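Local coordinates for glycoside Hydrolase (Bacteroides uniformis, PDB 5TA0), which probably cleaves agarose and its oligosaccharides as a family 86 glycoside hydrolase, here an engineered variant bound to neoagarooctaose, at residues I521-E526 and N641-I646; H35-V40 and G422-T427. One frame throughout, in Å; residues are numbered along the deposited sequence. Where two conformers were deposited one is given.

Contact 1 (I521-E526 and N641-I646); sequences INETME and NFSNNI. With EDO (1,2-ethanediol), chain Q; EDO (1,2-ethanediol), chain R; SO4 (sulfate ion), chain D.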
loop_
_atom_site.group_PDB
_atom_site.type_symbol
_atom_site.label_atom_id
_atom_site.label_comp_id
_atom_site.label_asym_id
_atom_site.label_seq_id
_atom_site.Cartn_x
_atom_site.Cartn_y
_atom_site.Cartn_z
ATOM N N ILE A 521 -9.778 27.445 7.304
ATOM C CA ILE A 521 -8.401 26.963 7.340
ATOM C C ILE A 521 -7.539 28.162 6.995
ATOM O O ILE A 521 -7.616 28.633 5.866
ATOM C CB ILE A 521 -8.179 25.784 6.361
ATOM C CG1 ILE A 521 -9.116 24.610 6.739
ATOM C CG2 ILE A 521 -6.712 25.350 6.377
ATOM C CD1 ILE A 521 -9.025 23.398 5.826
ATOM N N ASN A 522 -6.754 28.636 7.963
ATOM C CA ASN A 522 -6.036 29.912 7.827
ATOM C C ASN A 522 -4.541 29.856 8.104
ATOM O O ASN A 522 -3.895 30.898 8.138
ATOM C CB ASN A 522 -6.701 30.983 8.729
ATOM C CG ASN A 522 -6.812 30.559 10.180
ATOM O OD1 ASN A 522 -6.119 29.664 10.670
ATOM N ND2 ASN A 522 -7.723 31.219 10.898
ATOM N N GLU A 523 -3.996 28.658 8.322
ATOM C CA GLU A 523 -2.560 28.465 8.504
ATOM C C GLU A 523 -2.170 27.227 7.692
ATOM O O GLU A 523 -3.022 26.428 7.312
ATOM C CB GLU A 523 -2.184 28.271 9.964
ATOM C CG GLU A 523 -2.594 29.412 10.891
ATOM C CD GLU A 523 -1.832 30.697 10.664
ATOM O OE1 GLU A 523 -0.876 30.760 9.866
ATOM O OE2 GLU A 523 -2.193 31.698 11.338
ATOM N N THR A 524 -0.876 27.117 7.442
ATOM C CA THR A 524 -0.295 25.968 6.742
ATOM C C THR A 524 0.904 25.400 7.497
ATOM O O THR A 524 1.811 26.138 7.926
ATOM C CB THR A 524 0.148 26.372 5.331
ATOM O OG1 THR A 524 -0.994 26.797 4.595
ATOM C CG2 THR A 524 0.784 25.209 4.569
ATOM N N MET A 525 0.929 24.071 7.612
ATOM C CA MET A 525 2.112 23.315 8.024
ATOM C C MET A 525 2.559 22.564 6.781
ATOM O O MET A 525 1.789 21.745 6.238
ATOM C CB MET A 525 1.800 22.332 9.140
ATOM C CG MET A 525 3.007 21.511 9.563
ATOM S SD MET A 525 2.623 20.256 10.789
ATOM C CE MET A 525 1.673 19.086 9.801
ATOM N N GLU A 526 3.754 22.890 6.292
ATOM C CA GLU A 526 4.324 22.202 5.151
ATOM C C GLU A 526 5.351 21.199 5.604
ATOM O O GLU A 526 6.353 21.536 6.243
ATOM C CB GLU A 526 4.973 23.175 4.166
ATOM C CG GLU A 526 5.494 22.463 2.947
ATOM C CD GLU A 526 5.907 23.390 1.830
ATOM O OE1 GLU A 526 5.680 24.622 1.942
ATOM O OE2 GLU A 526 6.448 22.852 0.830
ATOM N N ASN A 641 7.285 22.835 8.602
ATOM C CA ASN A 641 7.416 24.294 8.676
ATOM C C ASN A 641 6.059 24.975 8.769
ATOM O O ASN A 641 5.146 24.652 8.016
ATOM C CB ASN A 641 8.185 24.794 7.453
ATOM C CG ASN A 641 9.661 24.463 7.528
ATOM O OD1 ASN A 641 10.152 24.032 8.570
ATOM N ND2 ASN A 641 10.377 24.691 6.442
ATOM N N PHE A 642 5.950 25.946 9.671
ATOM C CA PHE A 642 4.691 26.608 9.948
ATOM C C PHE A 642 4.598 27.971 9.251
ATOM O O PHE A 642 5.626 28.635 8.997
ATOM C CB PHE A 642 4.515 26.777 11.461
ATOM C CG PHE A 642 4.696 25.508 12.260
ATOM C CD1 PHE A 642 4.436 24.259 11.707
ATOM C CD2 PHE A 642 5.105 25.573 13.576
ATOM C CE1 PHE A 642 4.583 23.112 12.460
ATOM C CE2 PHE A 642 5.262 24.424 14.331
ATOM C CZ PHE A 642 4.995 23.189 13.773
ATOM N N SER A 643 3.374 28.370 8.908
ATOM C CA SER A 643 3.130 29.707 8.315
ATOM C C SER A 643 3.233 30.836 9.334
ATOM O O SER A 643 3.509 31.984 8.945
ATOM C CB SER A 643 1.773 29.750 7.619
ATOM O OG SER A 643 0.740 29.263 8.473
ATOM N N ASN A 644 2.977 30.526 10.602
ATOM C CA ASN A 644 3.109 31.476 11.702
ATOM C C ASN A 644 3.446 30.693 12.975
ATOM O O ASN A 644 3.644 29.468 12.925
ATOM C CB ASN A 644 1.801 32.268 11.867
ATOM C CG ASN A 644 1.641 33.366 10.833
ATOM O OD1 ASN A 644 2.423 34.318 10.790
ATOM N ND2 ASN A 644 0.628 33.232 9.986
ATOM N N ASN A 645 3.535 31.389 14.106
ATOM C CA ASN A 645 3.764 30.763 15.404
ATOM C C ASN A 645 2.508 30.039 15.894
ATOM O O ASN A 645 1.852 30.493 16.849
ATOM C CB ASN A 645 4.178 31.858 16.403
ATOM C CG ASN A 645 4.667 31.312 17.731
ATOM O OD1 ASN A 645 4.727 30.100 17.962
ATOM N ND2 ASN A 645 5.019 32.229 18.630
ATOM N N ILE A 646 2.175 28.902 15.275
ATOM C CA ILE A 646 0.926 28.201 15.617
ATOM C C ILE A 646 0.959 27.480 16.969
ATOM O O ILE A 646 -0.097 27.158 17.518
ATOM C CB ILE A 646 0.466 27.207 14.527
ATOM C CG1 ILE A 646 1.394 25.995 14.421
ATOM C CG2 ILE A 646 0.323 27.897 13.178
ATOM C CD1 ILE A 646 0.619 24.727 14.126
HETATM C C1 EDO Q . 5.888 27.287 5.581
HETATM O O1 EDO Q . 6.041 28.500 6.322
HETATM C C2 EDO Q . 4.406 26.984 5.482
HETATM O O2 EDO Q . 3.808 28.064 4.765
HETATM C C1 EDO R . -4.093 28.638 4.662
HETATM O O1 EDO R . -4.080 27.213 4.544
HETATM C C2 EDO R . -3.787 29.267 3.307
HETATM O O2 EDO R . -2.758 30.250 3.456
HETATM S S SO4 D . -0.245 27.679 1.126
HETATM O O1 SO4 D . -0.728 28.912 0.495
HETATM O O2 SO4 D . 0.661 28.004 2.236
HETATM O O3 SO4 D . -1.396 27.000 1.725
HETATM O O4 SO4 D . 0.401 26.914 0.078
#
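Glu523 reaches across to the loop at Ser643 and Asn644 and takes two side-chain hydrogen bonds on a single oxygen. Ser643 OG donates to the anti lone pair of Glu523 OE1 at 2.6 Å, while in the conformer given Asn644 ND2 comes to the syn lone pair of the same OE1 at 2.9 Å, with carboxylate and amide planes almost perpendicular (87°). Ser643 OG also accepts a nearly straight bond from Thr524 N (2.9 Å). Its chi1 of 50° sets OG between the backbone N and the carbonyl carbon, where it serves both partners. Backbone bonds take over beyond: Ser643 N to Thr524 O, then the antiparallel pair Glu526–Asn641, joined both ways at 2.8 Å for Glu526 N to Asn641 O and for Asn641 N to Glu526 O. Apolar packing lies on the face carrying Met525 and Phe642, a non-hydrogen-bonded pair. In the conformer given for Phe642, Met525 CG meets the ring edge at Phe642 CE1 (3.7 Å), and SD sits at the same edge in a Met-aromatic contact. Thr524 OG1 lies within hydrogen-bonding distance of a sulfate, probably from the crystallisation liquor. The contact joins the beginning of strand 523-538 to the end of strand 631-642. Strand 34-37 flanks 523-538 on its other edge, and Met525 and Ile646 touch Glu426 of strand 423-429.

Contact 2 (H35-V40 and G422-T427); sequences HKLGDV and GTRVET. With SO4 (sulfate ion), chain D.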
loop_
_atom_site.group_PDB
_atom_site.type_symbol
_atom_site.label_atom_id
_atom_site.label_comp_id
_atom_site.label_asym_id
_atom_site.label_seq_id
_atom_site.Cartn_x
_atom_site.Cartn_y
_atom_site.Cartn_z
ATOM N N HIS A 35 -2.271 20.658 6.379
ATOM C CA HIS A 35 -1.043 19.840 6.292
ATOM C C HIS A 35 -0.761 19.573 4.818
ATOM O O HIS A 35 -1.434 18.761 4.195
ATOM C CB HIS A 35 -1.232 18.542 7.073
ATOM C CG HIS A 35 -0.006 17.661 7.124
ATOM N ND1 HIS A 35 0.112 16.639 8.040
ATOM C CD2 HIS A 35 1.147 17.650 6.402
ATOM C CE1 HIS A 35 1.266 16.028 7.869
ATOM N NE2 HIS A 35 1.914 16.613 6.881
ATOM N N LYS A 36 0.222 20.284 4.278
ATOM C CA LYS A 36 0.636 20.169 2.879
ATOM C C LYS A 36 1.855 19.262 2.800
ATOM O O LYS A 36 2.755 19.346 3.641
ATOM C CB LYS A 36 0.987 21.555 2.315
ATOM C CG LYS A 36 1.284 21.559 0.823
ATOM C CD LYS A 36 1.264 22.962 0.232
ATOM C CE LYS A 36 2.335 23.826 0.864
ATOM N NZ LYS A 36 2.446 25.099 0.110
ATOM N N LEU A 37 1.884 18.413 1.783
ATOM C CA LEU A 37 3.018 17.505 1.552
ATOM C C LEU A 37 3.233 17.468 0.066
ATOM O O LEU A 37 2.405 16.963 -0.672
ATOM C CB LEU A 37 2.698 16.132 2.135
ATOM C CG LEU A 37 3.739 15.029 1.965
ATOM C CD1 LEU A 37 5.101 15.391 2.541
ATOM C CD2 LEU A 37 3.241 13.727 2.575
ATOM N N GLY A 38 4.328 18.064 -0.405
ATOM C CA GLY A 38 4.493 18.290 -1.839
ATOM C C GLY A 38 3.381 19.202 -2.316
ATOM O O GLY A 38 3.100 20.224 -1.689
ATOM N N ASP A 39 2.699 18.806 -3.388
ATOM C CA ASP A 39 1.496 19.520 -3.851
ATOM C C ASP A 39 0.207 18.821 -3.399
ATOM O O ASP A 39 -0.871 19.122 -3.910
ATOM C CB ASP A 39 1.515 19.750 -5.377
ATOM C CG ASP A 39 1.577 18.465 -6.162
ATOM O OD1 ASP A 39 1.249 17.398 -5.595
ATOM O OD2 ASP A 39 1.943 18.502 -7.360
ATOM N N VAL A 40 0.301 17.907 -2.447
ATOM C CA VAL A 40 -0.892 17.212 -1.965
ATOM C C VAL A 40 -1.402 17.865 -0.704
ATOM O O VAL A 40 -0.694 17.976 0.301
ATOM C CB VAL A 40 -0.640 15.722 -1.673
ATOM C CG1 VAL A 40 -1.946 15.066 -1.226
ATOM C CG2 VAL A 40 -0.096 15.015 -2.898
ATOM N N GLY A 422 -11.565 15.677 1.926
ATOM C CA GLY A 422 -11.344 17.072 2.214
ATOM C C GLY A 422 -9.885 17.441 2.346
ATOM O O GLY A 422 -8.986 16.650 2.004
ATOM N N THR A 423 -9.651 18.650 2.852
ATOM C CA THR A 423 -8.306 19.212 2.983
ATOM C C THR A 423 -7.677 18.675 4.261
ATOM O O THR A 423 -8.291 18.726 5.348
ATOM C CB THR A 423 -8.370 20.754 3.045
ATOM O OG1 THR A 423 -8.906 21.239 1.805
ATOM C CG2 THR A 423 -7.030 21.357 3.316
ATOM N N ARG A 424 -6.463 18.132 4.147
ATOM C CA ARG A 424 -5.777 17.578 5.293
ATOM C C ARG A 424 -5.396 18.678 6.268
ATOM O O ARG A 424 -4.892 19.733 5.844
ATOM C CB ARG A 424 -4.518 16.847 4.849
ATOM C CG ARG A 424 -3.903 15.925 5.891
ATOM C CD ARG A 424 -2.693 15.211 5.319
ATOM N NE ARG A 424 -2.089 14.298 6.270
ATOM C CZ ARG A 424 -0.823 13.888 6.214
ATOM N NH1 ARG A 424 -0.008 14.321 5.253
ATOM N NH2 ARG A 424 -0.351 13.077 7.154
ATOM N N VAL A 425 -5.570 18.406 7.557
ATOM C CA VAL A 425 -5.200 19.340 8.603
ATOM C C VAL A 425 -4.332 18.657 9.628
ATOM O O VAL A 425 -4.318 17.412 9.750
ATOM C CB VAL A 425 -6.424 20.052 9.251
ATOM C CG1 VAL A 425 -7.096 20.944 8.233
ATOM C CG2 VAL A 425 -7.402 19.033 9.854
ATOM N N GLU A 426 -3.597 19.456 10.377
ATOM C CA GLU A 426 -2.643 18.925 11.336
ATOM C C GLU A 426 -3.272 18.192 12.512
ATOM O O GLU A 426 -4.220 18.682 13.126
ATOM C CB GLU A 426 -1.769 20.039 11.885
ATOM C CG GLU A 426 -0.641 19.472 12.717
ATOM C CD GLU A 426 -0.018 20.424 13.684
ATOM O OE1 GLU A 426 -0.538 21.523 13.948
ATOM O OE2 GLU A 426 1.044 20.010 14.195
ATOM N N THR A 427 -2.692 17.042 12.841
ATOM C CA THR A 427 -2.998 16.317 14.069
ATOM C C THR A 427 -1.693 15.951 14.746
ATOM O O THR A 427 -0.676 15.793 14.087
ATOM C CB THR A 427 -3.803 15.032 13.817
ATOM O OG1 THR A 427 -3.062 14.157 12.945
ATOM C CG2 THR A 427 -5.155 15.350 13.234
HETATM S S SO4 D . -0.245 27.679 1.126
HETATM O O1 SO4 D . -0.728 28.912 0.495
HETATM O O2 SO4 D . 0.661 28.004 2.236
HETATM O O3 SO4 D . -1.396 27.000 1.725
HETATM O O4 SO4 D . 0.401 26.914 0.078
HETATM O O HOH W 1 -0.791 16.280 2.908
HETATM O O HOH W 2 -0.667 16.007 10.607
#
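Strand 35-37 crosses strand 423-427 at 111°, with axes 6.0 Å apart at closest approach, and one direct backbone hydrogen bond joins them: His35 N to Arg424 O (2.8 Å). The side chains of His35 and Arg424 then run side by side in the same direction. With CG anti to the backbone N in both (chi1 -176° for His35) and the arginine chain extended as far as NE, the guanidinium comes to lie flat on the imidazole. The planes are 14° apart, and Arg424 NH1 sits over the centre of the ring, 3.4 Å from His35 CE1. Leu37 CD2 approaches the guanidinium edge more loosely, at 4.3 Å from Arg424 NH1. Two waters bind at the margins of the stack. One, in the guanidinium plane, accepts from Arg424 NH1 and donates to His35 O and Val40 O, so it links the stack to the type II' turn Leu37–Val40. The other lies 2.8 Å from His35 ND1 and accepts from Thr427 N. Outside the two segments, Arg424 NE forms a salt bridge with Asp437, and His35 NE2 is hydrogen-bonded to Glu527. These bonds, with the two waters, should fix the rotation of both flat groups within a buried contact. Asp437 probably offsets the arginine charge and so eases its stacking on the imidazole, which Glu527 holds at NE2. The guanidinium on the ring face would disfavour protonation of His35 and Glu527 would favour it, so the charge state stays open.

The centres of contacts 1 and 2 lie 11 Å apart. Strand 34-37 of contact 2 is the edge strand of a five-stranded mixed sheet, followed by strands 523-538 and 631-642 of contact 1; strand 423-429 belongs to the separate nine-stranded sheet. Contact 1 thus joins strands within one sheet, contact 2 joins the two sheets. Met525 bridges them: its O probably accepts a hydrogen bond from Lys36 N, and its CE packs on His35 ND1. Both segments of contact 2 precede those of contact 1 in sequence, and they bracket the eight-stranded parallel sheet. N-terminal residues are thereby built into the C-terminal beta region.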